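Side-chain contacts in choline kinase (Streptococcus pneumoniae, PDB 4R78), which probably transfers a phosphate group from ATP to choline, as a bacterial choline kinase with a protein kinase-like fold: residues Phe147-Glu152 with Lys264-Thr269; Lys154-Leu159 with Thr275-Glu280. One frame throughout, in Å; residues are numbered along the deposited sequence.

Interaction 1. Residues Phe147-Glu152 with Lys264-Thr269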
loop_
_atom_site.group_PDB
_atom_site.type_symbol
_atom_site.label_atom_id
_atom_site.label_comp_id
_atom_site.label_asym_id
_atom_site.label_seq_id
_atom_site.Cartn_x
_atom_site.Cartn_y
_atom_site.Cartn_z
ATOM N N PHE A 147 8.532 6.629 7.807
ATOM C CA PHE A 147 7.101 6.598 8.086
ATOM C C PHE A 147 6.792 7.063 9.503
ATOM O O PHE A 147 7.303 6.523 10.486
ATOM C CB PHE A 147 6.475 5.228 7.803
ATOM C CG PHE A 147 4.997 5.296 7.534
ATOM C CD1 PHE A 147 4.522 5.580 6.259
ATOM C CD2 PHE A 147 4.077 5.104 8.559
ATOM C CE1 PHE A 147 3.154 5.656 6.001
ATOM C CE2 PHE A 147 2.711 5.183 8.312
ATOM C CZ PHE A 147 2.246 5.458 7.031
ATOM N N ALA A 148 5.959 8.092 9.578
ATOM C CA ALA A 148 5.581 8.701 10.838
ATOM C C ALA A 148 4.054 8.720 10.871
ATOM O O ALA A 148 3.432 9.643 10.339
ATOM C CB ALA A 148 6.157 10.108 10.930
ATOM N N PRO A 149 3.441 7.681 11.475
ATOM C CA PRO A 149 1.987 7.483 11.408
ATOM C C PRO A 149 1.170 8.665 11.934
ATOM O O PRO A 149 0.110 8.972 11.397
ATOM C CB PRO A 149 1.760 6.252 12.295
ATOM C CG PRO A 149 3.069 5.539 12.303
ATOM C CD PRO A 149 4.099 6.622 12.266
ATOM N N PHE A 150 1.668 9.326 12.972
ATOM C CA PHE A 150 0.947 10.436 13.589
ATOM C C PHE A 150 1.070 11.709 12.763
ATOM O O PHE A 150 0.111 12.477 12.647
ATOM C CB PHE A 150 1.388 10.598 15.049
ATOM C CG PHE A 150 1.210 9.337 15.854
ATOM C CD1 PHE A 150 -0.031 9.019 16.398
ATOM C CD2 PHE A 150 2.264 8.435 16.012
ATOM C CE1 PHE A 150 -0.218 7.843 17.116
ATOM C CE2 PHE A 150 2.087 7.247 16.728
ATOM C CZ PHE A 150 0.838 6.951 17.279
ATOM N N GLU A 151 2.230 11.897 12.138
ATOM C CA GLU A 151 2.399 12.944 11.133
ATOM C C GLU A 151 1.517 12.673 9.908
ATOM O O GLU A 151 0.991 13.603 9.294
ATOM C CB GLU A 151 3.859 13.046 10.691
ATOM C CG GLU A 151 4.803 13.696 11.697
ATOM C CD GLU A 151 6.239 13.764 11.188
ATOM O OE1 GLU A 151 7.172 13.737 12.019
ATOM O OE2 GLU A 151 6.436 13.837 9.954
ATOM N N GLU A 152 1.355 11.395 9.562
ATOM C CA GLU A 152 0.527 11.008 8.421
ATOM C C GLU A 152 -0.931 11.413 8.627
ATOM O O GLU A 152 -1.568 11.940 7.714
ATOM C CB GLU A 152 0.636 9.505 8.146
ATOM C CG GLU A 152 0.094 9.076 6.783
ATOM C CD GLU A 152 1.120 9.172 5.661
ATOM O OE1 GLU A 152 0.865 8.588 4.587
ATOM O OE2 GLU A 152 2.179 9.808 5.844
ATOM N N LYS A 264 -2.777 -1.729 13.783
ATOM C CA LYS A 264 -4.109 -1.946 13.203
ATOM C C LYS A 264 -4.991 -0.711 13.420
ATOM O O LYS A 264 -5.670 -0.264 12.502
ATOM C CB LYS A 264 -4.782 -3.190 13.800
ATOM C CG LYS A 264 -4.237 -4.526 13.302
ATOM C CD LYS A 264 -5.005 -5.666 13.949
ATOM C CE LYS A 264 -4.556 -7.025 13.441
ATOM N NZ LYS A 264 -5.151 -8.115 14.270
ATOM N N ILE A 265 -4.966 -0.159 14.634
ATOM C CA ILE A 265 -5.749 1.037 14.952
ATOM C C ILE A 265 -5.277 2.243 14.140
ATOM O O ILE A 265 -6.091 3.003 13.608
ATOM C CB ILE A 265 -5.707 1.362 16.469
ATOM C CG1 ILE A 265 -6.392 0.252 17.273
ATOM C CG2 ILE A 265 -6.380 2.709 16.762
ATOM C CD1 ILE A 265 -6.012 0.239 18.743
ATOM N N LEU A 266 -3.959 2.400 14.031
ATOM C CA LEU A 266 -3.397 3.519 13.287
ATOM C C LEU A 266 -3.740 3.423 11.807
ATOM O O LEU A 266 -4.038 4.430 11.175
ATOM C CB LEU A 266 -1.882 3.609 13.489
ATOM C CG LEU A 266 -1.384 3.976 14.890
ATOM C CD1 LEU A 266 0.122 4.071 14.902
ATOM C CD2 LEU A 266 -1.983 5.283 15.355
ATOM N N GLN A 267 -3.723 2.207 11.269
ATOM C CA GLN A 267 -4.072 1.974 9.869
ATOM C C GLN A 267 -5.534 2.290 9.573
ATOM O O GLN A 267 -5.834 2.981 8.604
ATOM C CB GLN A 267 -3.722 0.542 9.456
ATOM C CG GLN A 267 -2.237 0.380 9.194
ATOM C CD GLN A 267 -1.727 -1.041 9.296
ATOM O OE1 GLN A 267 -0.543 -1.265 9.584
ATOM N NE2 GLN A 267 -2.594 -2.007 9.054
ATOM N N ASP A 268 -6.443 1.803 10.413
ATOM C CA ASP A 268 -7.854 2.109 10.222
ATOM C C ASP A 268 -8.119 3.615 10.279
ATOM O O ASP A 268 -8.914 4.133 9.489
ATOM C CB ASP A 268 -8.721 1.352 11.225
ATOM C CG ASP A 268 -9.051 -0.052 10.763
ATOM O OD1 ASP A 268 -9.025 -0.317 9.540
ATOM O OD2 ASP A 268 -9.355 -0.900 11.623
ATOM N N THR A 269 -7.421 4.311 11.175
ATOM C CA THR A 269 -7.544 5.761 11.289
ATOM C C THR A 269 -7.038 6.444 10.019
ATOM O O THR A 269 -7.766 7.215 9.385
ATOM C CB THR A 269 -6.794 6.302 12.526
ATOM O OG1 THR A 269 -7.288 5.647 13.702
ATOM C CG2 THR A 269 -7.014 7.795 12.666
#

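Interaction 2. Residues Lys154-Leu159 with Thr275-Glu280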
loop_
_atom_site.group_PDB
_atom_site.type_symbol
_atom_site.label_atom_id
_atom_site.label_comp_id
_atom_site.label_asym_id
_atom_site.label_seq_id
_atom_site.Cartn_x
_atom_site.Cartn_y
_atom_site.Cartn_z
ATOM N N LYS A 154 -1.944 13.927 10.393
ATOM C CA LYS A 154 -1.970 15.384 10.229
ATOM C C LYS A 154 -1.929 15.818 8.766
ATOM O O LYS A 154 -2.542 16.818 8.399
ATOM C CB LYS A 154 -0.834 16.046 11.016
ATOM C CG LYS A 154 -0.963 15.896 12.521
ATOM C CD LYS A 154 0.147 16.632 13.245
ATOM C CE LYS A 154 0.042 16.430 14.747
ATOM N NZ LYS A 154 1.009 17.305 15.475
ATOM N N LYS A 155 -1.213 15.061 7.937
ATOM C CA LYS A 155 -1.139 15.361 6.507
ATOM C C LYS A 155 -2.516 15.282 5.849
ATOM O O LYS A 155 -2.903 16.181 5.104
ATOM C CB LYS A 155 -0.149 14.439 5.792
ATOM C CG LYS A 155 1.306 14.705 6.128
ATOM C CD LYS A 155 2.222 13.908 5.212
ATOM C CE LYS A 155 3.670 14.346 5.356
ATOM N NZ LYS A 155 4.586 13.466 4.570
ATOM N N TYR A 156 -3.255 14.210 6.137
ATOM C CA TYR A 156 -4.617 14.064 5.618
ATOM C C TYR A 156 -5.554 15.137 6.168
ATOM O O TYR A 156 -6.385 15.673 5.437
ATOM C CB TYR A 156 -5.170 12.657 5.879
ATOM C CG TYR A 156 -4.576 11.614 4.964
ATOM C CD1 TYR A 156 -4.932 11.561 3.614
ATOM C CD2 TYR A 156 -3.646 10.689 5.433
ATOM C CE1 TYR A 156 -4.380 10.612 2.760
ATOM C CE2 TYR A 156 -3.092 9.731 4.589
ATOM C CZ TYR A 156 -3.464 9.700 3.253
ATOM O OH TYR A 156 -2.912 8.762 2.409
ATOM N N GLU A 157 -5.410 15.456 7.453
ATOM C CA GLU A 157 -6.230 16.491 8.080
ATOM C C GLU A 157 -6.055 17.847 7.405
ATOM O O GLU A 157 -7.015 18.609 7.270
ATOM C CB GLU A 157 -5.928 16.595 9.575
ATOM C CG GLU A 157 -6.452 15.416 10.379
ATOM C CD GLU A 157 -6.136 15.522 11.852
ATOM O OE1 GLU A 157 -5.055 16.038 12.205
ATOM O OE2 GLU A 157 -6.970 15.069 12.662
ATOM N N SER A 158 -4.830 18.136 6.975
ATOM C CA SER A 158 -4.538 19.370 6.253
ATOM C C SER A 158 -5.191 19.395 4.869
ATOM O O SER A 158 -5.710 20.426 4.437
ATOM C CB SER A 158 -3.025 19.566 6.125
ATOM O OG SER A 158 -2.727 20.785 5.459
ATOM N N LEU A 159 -5.169 18.254 4.187
ATOM C CA LEU A 159 -5.690 18.159 2.822
ATOM C C LEU A 159 -7.215 18.120 2.746
ATOM O O LEU A 159 -7.801 18.587 1.765
ATOM C CB LEU A 159 -5.086 16.949 2.100
ATOM C CG LEU A 159 -3.603 17.092 1.742
ATOM C CD1 LEU A 159 -2.948 15.734 1.571
ATOM C CD2 LEU A 159 -3.413 17.954 0.497
ATOM N N THR A 275 -9.758 7.974 2.752
ATOM C CA THR A 275 -11.051 7.806 2.087
ATOM C C THR A 275 -11.753 9.145 1.892
ATOM O O THR A 275 -12.221 9.449 0.787
ATOM C CB THR A 275 -11.969 6.838 2.871
ATOM O OG1 THR A 275 -11.330 5.563 2.973
ATOM C CG2 THR A 275 -13.308 6.660 2.158
ATOM N N VAL A 276 -11.813 9.943 2.956
ATOM C CA VAL A 276 -12.453 11.260 2.886
ATOM C C VAL A 276 -11.810 12.115 1.797
ATOM O O VAL A 276 -12.512 12.708 0.971
ATOM C CB VAL A 276 -12.419 11.993 4.245
ATOM C CG1 VAL A 276 -13.097 13.357 4.145
ATOM C CG2 VAL A 276 -13.107 11.155 5.300
ATOM N N TYR A 277 -10.479 12.150 1.781
ATOM C CA TYR A 277 -9.749 12.941 0.798
ATOM C C TYR A 277 -10.008 12.463 -0.634
ATOM O O TYR A 277 -10.239 13.281 -1.538
ATOM C CB TYR A 277 -8.253 12.932 1.119
ATOM C CG TYR A 277 -7.408 13.765 0.183
ATOM C CD1 TYR A 277 -7.758 15.079 -0.131
ATOM C CD2 TYR A 277 -6.245 13.242 -0.375
ATOM C CE1 TYR A 277 -6.972 15.848 -0.990
ATOM C CE2 TYR A 277 -5.456 14.000 -1.237
ATOM C CZ TYR A 277 -5.824 15.299 -1.535
ATOM O OH TYR A 277 -5.043 16.052 -2.386
ATOM N N LYS A 278 -9.975 11.149 -0.843
ATOM C CA LYS A 278 -10.249 10.594 -2.167
ATOM C C LYS A 278 -11.662 10.914 -2.642
ATOM O O LYS A 278 -11.883 11.184 -3.831
ATOM C CB LYS A 278 -9.992 9.083 -2.193
ATOM C CG LYS A 278 -8.511 8.706 -2.215
ATOM C CD LYS A 278 -7.895 9.014 -3.579
ATOM C CE LYS A 278 -6.506 8.428 -3.730
ATOM N NZ LYS A 278 -5.969 8.746 -5.087
ATOM N N GLU A 279 -12.619 10.896 -1.719
ATOM C CA GLU A 279 -13.997 11.207 -2.081
ATOM C C GLU A 279 -14.185 12.687 -2.408
ATOM O O GLU A 279 -14.988 13.029 -3.277
ATOM C CB GLU A 279 -14.977 10.719 -1.012
ATOM C CG GLU A 279 -15.037 9.195 -0.924
ATOM C CD GLU A 279 -16.169 8.690 -0.056
ATOM O OE1 GLU A 279 -16.486 9.342 0.959
ATOM O OE2 GLU A 279 -16.748 7.634 -0.386
ATOM N N GLU A 280 -13.429 13.559 -1.739
ATOM C CA GLU A 280 -13.453 14.994 -2.055
ATOM C C GLU A 280 -12.986 15.276 -3.482
ATOM O O GLU A 280 -13.363 16.288 -4.076
ATOM C CB GLU A 280 -12.629 15.796 -1.044
ATOM C CG GLU A 280 -13.278 15.860 0.321
ATOM C CD GLU A 280 -12.696 16.916 1.248
ATOM O OE1 GLU A 280 -11.629 17.496 0.957
ATOM O OE2 GLU A 280 -13.328 17.160 2.294
#

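Interaction 1. Residues Phe147-Glu152 with Lys264-Thr269
L266 puts its two methyl groups against two successive side chains, P149 and F150, at the start of helix 149-159. All contacts across the pair are apolar. CD1 of L266 lies 3.8 Å from CB of P149, and CZ of F150 is also 3.8 Å from this CD1. CD2 of L266 comes closer to the ring, 3.6 Å from CE1 of F150. The F150 ring thus meets both branches of the leucine with its outer end. The F150 and L266 side chains cross at about a right angle. CG of F150 stands beside its backbone N (chi1 -56°), which brings the ring across to the leucine. The backbones are closest at P149 and L266, whose CA atoms are 6.9 Å apart.

A148 occupies the N-cap position, and its O takes the N-H of E152. In the partner helix, OG1 of T269 donates to O of I265 at 2.9 Å. T269 N reaches the same oxygen from the opposite face of the carbonyl plane.

The contact joins two helices of the helical C-terminal lobe of the protein kinase-like fold. Helix 179-186 adds L183, which touches both F150 and L266. Beyond I265 lies helix 288-303, while Q267 rests on helix 223-233.

Interaction 2. Residues Lys154-Leu159 with Thr275-Glu280
L159 lies over one face of the Y277 ring. Its CB sits 4.0 Å from the ring centroid and 19° off the normal, a CH-pi contact displaced toward the rim. The nearest ring atom is CE1 of Y277, 3.8 Å from CB of L159. The leucine then continues across the ring, and its CD2 comes within 3.8 Å of OH of Y277. Y277 has CG anti to the backbone N (chi1 -178°), which carries the ring out under L159. Its hydroxyl is hydrogen-bonded to the backbone O of G70, so the ring is held at its far end as well.

Y156 makes a looser contact. CD1 of Y156 is 4.4 Å from CB of Y277, which lies at the edge of the Y156 ring, near its plane. The Y156 ring also touches I270, W271 and L273, one to two turns earlier in the partner helix.

The contact pairs two helices of the helical C-terminal lobe of the protein kinase-like fold. The short segments run in nearly the same direction, at 29°, with their axes 9.7 Å apart at closest approach.

E280 approaches the end of helix 149-159 with an extended chain beyond CG. Its OE1 is 4.1 Å from O of L159, too far for a bond. The carboxylate instead accepts two backbone N-H groups just past that helix: OE1 takes E161 N, and OE2 takes E162 N.

How the interactions relate
Interactions 1 and 2 join the same two helices, 149-159 and 257-280, at successive levels. Their centres are about 13 Å apart. The segments follow in the same order along both helices, in keeping with the roughly parallel course measured at interaction 2. Interaction 1 is buried, its centre about 13 Å from the centre of the chain. Interaction 2 is partly buried, its centre about 16 Å from that point. Y156 of interaction 2 reaches toward interaction 1 by touching I270 and W271, just past 264-269. Neither contact contains a residue of the AMP pocket. The side chain of Y156 lies about 13 Å from the bound AMP.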